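Local coordinates for protein hydrolase, putative (Plasmodium vivax, PDB 2B30) that is of uncharacterised function but probably acts as a magnesium-dependent phosphatase of the HAD superfamily, Cof-like subfamily IIB, and binds calcium in the crystal, at residues N197-F209 with G214-Y226. Sequence-based numbering, arbitrary orientation.
Sequences NLKQKFKNKLTIF and GHAEVTKLGHDKY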
loop_
_atom_site.group_PDB
_atom_site.type_symbol
_atom_site.label_atom_id
_atom_site.label_comp_id
_atom_site.label_asym_id
_atom_site.label_seq_id
_atom_site.Cartn_x
_atom_site.Cartn_y
_atom_site.Cartn_z
ATOM N N ASN A 197 -11.655 9.734 18.006
ATOM C CA ASN A 197 -12.964 9.052 18.040
ATOM C C ASN A 197 -13.445 8.640 16.657
ATOM O O ASN A 197 -14.171 7.652 16.510
ATOM C CB ASN A 197 -14.033 9.938 18.689
ATOM C CG ASN A 197 -13.574 10.538 20.003
ATOM O OD1 ASN A 197 -13.030 9.843 20.857
ATOM N ND2 ASN A 197 -13.773 11.837 20.160
ATOM N N LEU A 198 -13.054 9.416 15.647
ATOM C CA LEU A 198 -13.385 9.101 14.258
ATOM C C LEU A 198 -12.609 7.858 13.793
ATOM O O LEU A 198 -13.181 6.938 13.196
ATOM C CB LEU A 198 -13.087 10.308 13.356
ATOM C CG LEU A 198 -13.646 10.342 11.932
ATOM C CD1 LEU A 198 -15.165 10.230 11.908
ATOM C CD2 LEU A 198 -13.198 11.628 11.251
ATOM N N LYS A 199 -11.316 7.823 14.101
ATOM C CA LYS A 199 -10.467 6.693 13.719
ATOM C C LYS A 199 -10.832 5.362 14.385
ATOM O O LYS A 199 -10.397 4.319 13.911
ATOM C CB LYS A 199 -8.981 7.006 13.969
ATOM C CG LYS A 199 -8.360 7.959 12.959
ATOM C CD LYS A 199 -6.848 7.872 13.005
ATOM C CE LYS A 199 -6.188 8.842 12.040
ATOM N NZ LYS A 199 -4.704 8.782 12.140
ATOM N N GLN A 200 -11.609 5.380 15.465
ATOM C CA GLN A 200 -12.014 4.128 16.124
ATOM C C GLN A 200 -13.458 3.742 15.813
ATOM O O GLN A 200 -13.810 2.564 15.846
ATOM C CB GLN A 200 -11.784 4.180 17.644
ATOM C CG GLN A 200 -12.456 5.329 18.348
ATOM C CD GLN A 200 -12.366 5.254 19.865
ATOM O OE1 GLN A 200 -12.746 6.207 20.558
ATOM N NE2 GLN A 200 -11.868 4.132 20.388
ATOM N N LYS A 201 -14.303 4.727 15.533
ATOM C CA LYS A 201 -15.649 4.433 15.051
ATOM C C LYS A 201 -15.572 3.792 13.657
ATOM O O LYS A 201 -16.332 2.864 13.356
ATOM C CB LYS A 201 -16.507 5.700 15.010
ATOM N N PHE A 202 -14.637 4.279 12.832
ATOM C CA PHE A 202 -14.482 3.821 11.448
ATOM C C PHE A 202 -13.071 3.276 11.174
ATOM O O PHE A 202 -12.510 3.445 10.087
ATOM C CB PHE A 202 -14.840 4.953 10.469
ATOM C CG PHE A 202 -16.230 5.499 10.659
ATOM C CD1 PHE A 202 -17.322 4.898 10.038
ATOM C CD2 PHE A 202 -16.447 6.607 11.473
ATOM C CE1 PHE A 202 -18.608 5.396 10.228
ATOM C CE2 PHE A 202 -17.719 7.109 11.665
ATOM C CZ PHE A 202 -18.803 6.506 11.039
ATOM N N LYS A 203 -12.508 2.605 12.168
ATOM C CA LYS A 203 -11.299 1.825 11.950
ATOM C C LYS A 203 -11.624 0.682 10.980
ATOM O O LYS A 203 -12.704 0.104 11.053
ATOM C CB LYS A 203 -10.804 1.260 13.273
ATOM C CG LYS A 203 -9.316 0.975 13.289
ATOM C CD LYS A 203 -9.014 -0.146 14.273
ATOM C CE LYS A 203 -7.738 -0.833 13.917
ATOM N NZ LYS A 203 -7.710 -2.162 14.546
ATOM N N ASN A 204 -10.702 0.379 10.069
ATOM C CA ASN A 204 -10.932 -0.613 8.997
ATOM C C ASN A 204 -12.273 -0.448 8.254
ATOM O O ASN A 204 -12.864 -1.429 7.832
ATOM C CB ASN A 204 -10.842 -2.060 9.522
ATOM C CG ASN A 204 -9.473 -2.415 10.058
ATOM O OD1 ASN A 204 -9.188 -2.205 11.235
ATOM N ND2 ASN A 204 -8.632 -2.990 9.209
ATOM N N LYS A 205 -12.753 0.784 8.119
ATOM C CA LYS A 205 -13.948 1.087 7.329
ATOM C C LYS A 205 -13.760 2.306 6.405
ATOM O O LYS A 205 -14.496 2.474 5.426
ATOM C CB LYS A 205 -15.136 1.291 8.268
ATOM C CG LYS A 205 -15.524 0.010 9.005
ATOM C CD LYS A 205 -16.475 0.249 10.160
ATOM C CE LYS A 205 -17.893 0.517 9.689
ATOM N NZ LYS A 205 -18.834 0.487 10.838
ATOM N N LEU A 206 -12.767 3.140 6.714
ATOM C CA LEU A 206 -12.467 4.352 5.954
ATOM C C LEU A 206 -10.989 4.680 6.095
ATOM O O LEU A 206 -10.363 4.359 7.103
ATOM C CB LEU A 206 -13.266 5.552 6.486
ATOM C CG LEU A 206 -14.771 5.626 6.205
ATOM C CD1 LEU A 206 -15.441 6.659 7.111
ATOM C CD2 LEU A 206 -15.032 5.937 4.737
ATOM N N THR A 207 -10.449 5.323 5.070
ATOM C CA THR A 207 -9.143 5.951 5.131
ATOM C C THR A 207 -9.304 7.348 5.742
ATOM O O THR A 207 -10.026 8.190 5.197
ATOM C CB THR A 207 -8.587 6.077 3.711
ATOM O OG1 THR A 207 -8.472 4.770 3.144
ATOM C CG2 THR A 207 -7.242 6.784 3.686
ATOM N N ILE A 208 -8.656 7.596 6.874
ATOM C CA ILE A 208 -8.714 8.910 7.503
ATOM C C ILE A 208 -7.309 9.474 7.665
ATOM O O ILE A 208 -6.565 9.051 8.547
ATOM C CB ILE A 208 -9.405 8.876 8.889
ATOM C CG1 ILE A 208 -10.838 8.344 8.788
ATOM C CG2 ILE A 208 -9.421 10.269 9.515
ATOM C CD1 ILE A 208 -11.066 7.035 9.540
ATOM N N PHE A 209 -6.955 10.434 6.816
ATOM C CA PHE A 209 -5.699 11.153 6.969
ATOM C C PHE A 209 -5.925 12.455 7.725
ATOM O O PHE A 209 -7.030 12.998 7.737
ATOM C CB PHE A 209 -5.056 11.445 5.614
ATOM C CG PHE A 209 -4.485 10.224 4.929
ATOM C CD1 PHE A 209 -3.471 9.478 5.530
ATOM C CD2 PHE A 209 -4.938 9.835 3.669
ATOM C CE1 PHE A 209 -2.931 8.355 4.897
ATOM C CE2 PHE A 209 -4.398 8.714 3.031
ATOM C CZ PHE A 209 -3.393 7.975 3.643
ATOM N N GLY A 214 -4.264 19.805 10.932
ATOM C CA GLY A 214 -5.074 18.995 11.850
ATOM C C GLY A 214 -6.512 18.761 11.421
ATOM O O GLY A 214 -7.364 18.442 12.253
ATOM N N HIS A 215 -6.787 18.920 10.124
ATOM C CA HIS A 215 -8.111 18.626 9.559
ATOM C C HIS A 215 -8.163 17.151 9.143
ATOM O O HIS A 215 -7.122 16.530 8.915
ATOM C CB HIS A 215 -8.405 19.532 8.355
ATOM C CG HIS A 215 -8.164 20.994 8.612
ATOM N ND1 HIS A 215 -8.898 21.725 9.522
ATOM C CD2 HIS A 215 -7.277 21.860 8.062
ATOM C CE1 HIS A 215 -8.467 22.975 9.531
ATOM N NE2 HIS A 215 -7.486 23.084 8.651
ATOM N N ALA A 216 -9.368 16.590 9.058
ATOM C CA ALA A 216 -9.538 15.179 8.664
ATOM C C ALA A 216 -9.969 15.055 7.205
ATOM O O ALA A 216 -10.987 15.599 6.823
ATOM C CB ALA A 216 -10.551 14.479 9.567
ATOM N N GLU A 217 -9.177 14.350 6.400
ATOM C CA GLU A 217 -9.563 13.990 5.040
ATOM C C GLU A 217 -10.024 12.541 5.052
ATOM O O GLU A 217 -9.236 11.645 5.349
ATOM C CB GLU A 217 -8.388 14.159 4.077
ATOM C CG GLU A 217 -8.188 15.583 3.584
ATOM C CD GLU A 217 -7.103 15.697 2.508
ATOM O OE1 GLU A 217 -6.056 14.995 2.593
ATOM O OE2 GLU A 217 -7.300 16.502 1.567
ATOM N N VAL A 218 -11.298 12.321 4.736
ATOM C CA VAL A 218 -11.924 10.989 4.787
ATOM C C VAL A 218 -12.181 10.439 3.384
ATOM O O VAL A 218 -12.958 11.009 2.638
ATOM C CB VAL A 218 -13.263 11.062 5.524
ATOM C CG1 VAL A 218 -13.918 9.697 5.608
ATOM C CG2 VAL A 218 -13.051 11.635 6.906
ATOM N N THR A 219 -11.532 9.330 3.037
ATOM C CA THR A 219 -11.730 8.666 1.734
ATOM C C THR A 219 -12.040 7.187 1.915
ATOM O O THR A 219 -11.974 6.663 3.028
ATOM C CB THR A 219 -10.492 8.808 0.829
ATOM O OG1 THR A 219 -9.300 8.546 1.585
ATOM C CG2 THR A 219 -10.416 10.209 0.246
ATOM N N LYS A 220 -12.393 6.524 0.816
ATOM C CA LYS A 220 -12.673 5.083 0.813
ATOM C C LYS A 220 -11.482 4.272 1.348
ATOM O O LYS A 220 -10.327 4.660 1.162
ATOM C CB LYS A 220 -13.015 4.630 -0.611
ATOM C CG LYS A 220 -13.568 3.199 -0.741
ATOM C CD LYS A 220 -13.773 2.834 -2.206
ATOM C CE LYS A 220 -14.716 1.654 -2.388
ATOM N NZ LYS A 220 -15.083 1.505 -3.827
ATOM N N LEU A 221 -11.775 3.153 2.007
ATOM C CA LEU A 221 -10.743 2.287 2.586
ATOM C C LEU A 221 -9.937 1.608 1.499
ATOM O O LEU A 221 -10.471 1.266 0.452
ATOM C CB LEU A 221 -11.385 1.211 3.465
ATOM C CG LEU A 221 -10.436 0.282 4.238
ATOM C CD1 LEU A 221 -9.739 1.025 5.353
ATOM C CD2 LEU A 221 -11.178 -0.919 4.798
ATOM N N GLY A 222 -8.652 1.395 1.758
ATOM C CA GLY A 222 -7.787 0.668 0.829
ATOM C C GLY A 222 -7.201 1.491 -0.305
ATOM O O GLY A 222 -6.534 0.938 -1.192
ATOM N N HIS A 223 -7.430 2.806 -0.276
ATOM C CA HIS A 223 -6.904 3.716 -1.301
ATOM C C HIS A 223 -5.990 4.778 -0.711
ATOM O O HIS A 223 -6.252 5.327 0.355
ATOM C CB HIS A 223 -8.047 4.410 -2.060
ATOM C CG HIS A 223 -8.885 3.470 -2.864
ATOM N ND1 HIS A 223 -8.481 2.976 -4.083
ATOM C CD2 HIS A 223 -10.086 2.903 -2.604
ATOM C CE1 HIS A 223 -9.401 2.148 -4.544
ATOM N NE2 HIS A 223 -10.386 2.088 -3.669
ATOM N N ASP A 224 -4.907 5.057 -1.419
ATOM C CA ASP A 224 -4.093 6.232 -1.143
ATOM C C ASP A 224 -3.445 6.701 -2.457
ATOM O O ASP A 224 -3.784 6.195 -3.533
ATOM C CB ASP A 224 -3.057 5.930 -0.067
ATOM C CG ASP A 224 -1.975 5.027 -0.563
ATOM O OD1 ASP A 224 -2.295 3.859 -0.885
ATOM O OD2 ASP A 224 -0.811 5.486 -0.651
ATOM N N LYS A 225 -2.547 7.679 -2.376
ATOM C CA LYS A 225 -1.854 8.175 -3.562
ATOM C C LYS A 225 -1.118 7.046 -4.278
ATOM O O LYS A 225 -1.187 6.946 -5.502
ATOM C CB LYS A 225 -0.884 9.310 -3.208
ATOM C CG LYS A 225 -1.570 10.631 -2.842
ATOM C CD LYS A 225 -0.550 11.757 -2.644
ATOM C CE LYS A 225 -1.123 12.912 -1.827
ATOM N NZ LYS A 225 -0.274 14.136 -1.901
ATOM N N TYR A 226 -0.450 6.179 -3.519
ATOM C CA TYR A 226 0.317 5.066 -4.103
ATOM C C TYR A 226 -0.527 4.096 -4.963
ATOM O O TYR A 226 -0.114 3.736 -6.069
ATOM C CB TYR A 226 1.074 4.290 -3.010
ATOM C CG TYR A 226 1.954 3.164 -3.546
ATOM C CD1 TYR A 226 3.000 3.436 -4.416
ATOM C CD2 TYR A 226 1.745 1.824 -3.161
ATOM C CE1 TYR A 226 3.812 2.411 -4.911
ATOM C CE2 TYR A 226 2.561 0.786 -3.648
ATOM C CZ TYR A 226 3.582 1.092 -4.525
ATOM O OH TYR A 226 4.391 0.104 -5.022
HETATM O O HOH W 1 -14.405 3.068 2.779
#
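T207 and T219 face each other as a hydrogen-bonded pair in the antiparallel hairpin of strands 206-210 and 216-220. T219 N donates to T207 O at 2.9 Å, and T207 N returns a bond to T219 O. The T207 hydroxyl also donates to K220 O at 2.7 Å, from above the carbonyl plane. T207 chi1 (-60°) sets OG1 beside its own backbone N, where it reaches K220 O, and leaves CB and CG2 against T219 OG1. F209 pairs likewise with E217 through two backbone bonds. Its ring lies on the same sheet face as T207, and D224 CB meets the ring edge, 4.2 Å from CZ. L221 packs against backbone: its CD2 lies 3.5 Å from N204 O, and CD1 touches L206 O. A water bridges K205 O and L221 N. V218 and I208 lie on the other face; L206 CD1 reaches V218 CG1 at 3.7 Å, and L198 of helix 191-201 covers A216 and V218. The six-stranded sheet is consistent with a Cof-type cap domain, separate from the eight-stranded core sheet. Strand 206-210 is an edge strand within this chain; strand 181-184 flanks 216-220. The E217 side chain is about 8 Å from the bound calcium ion. From L221 the chain runs to helix 225-235, with D224 as its N-cap.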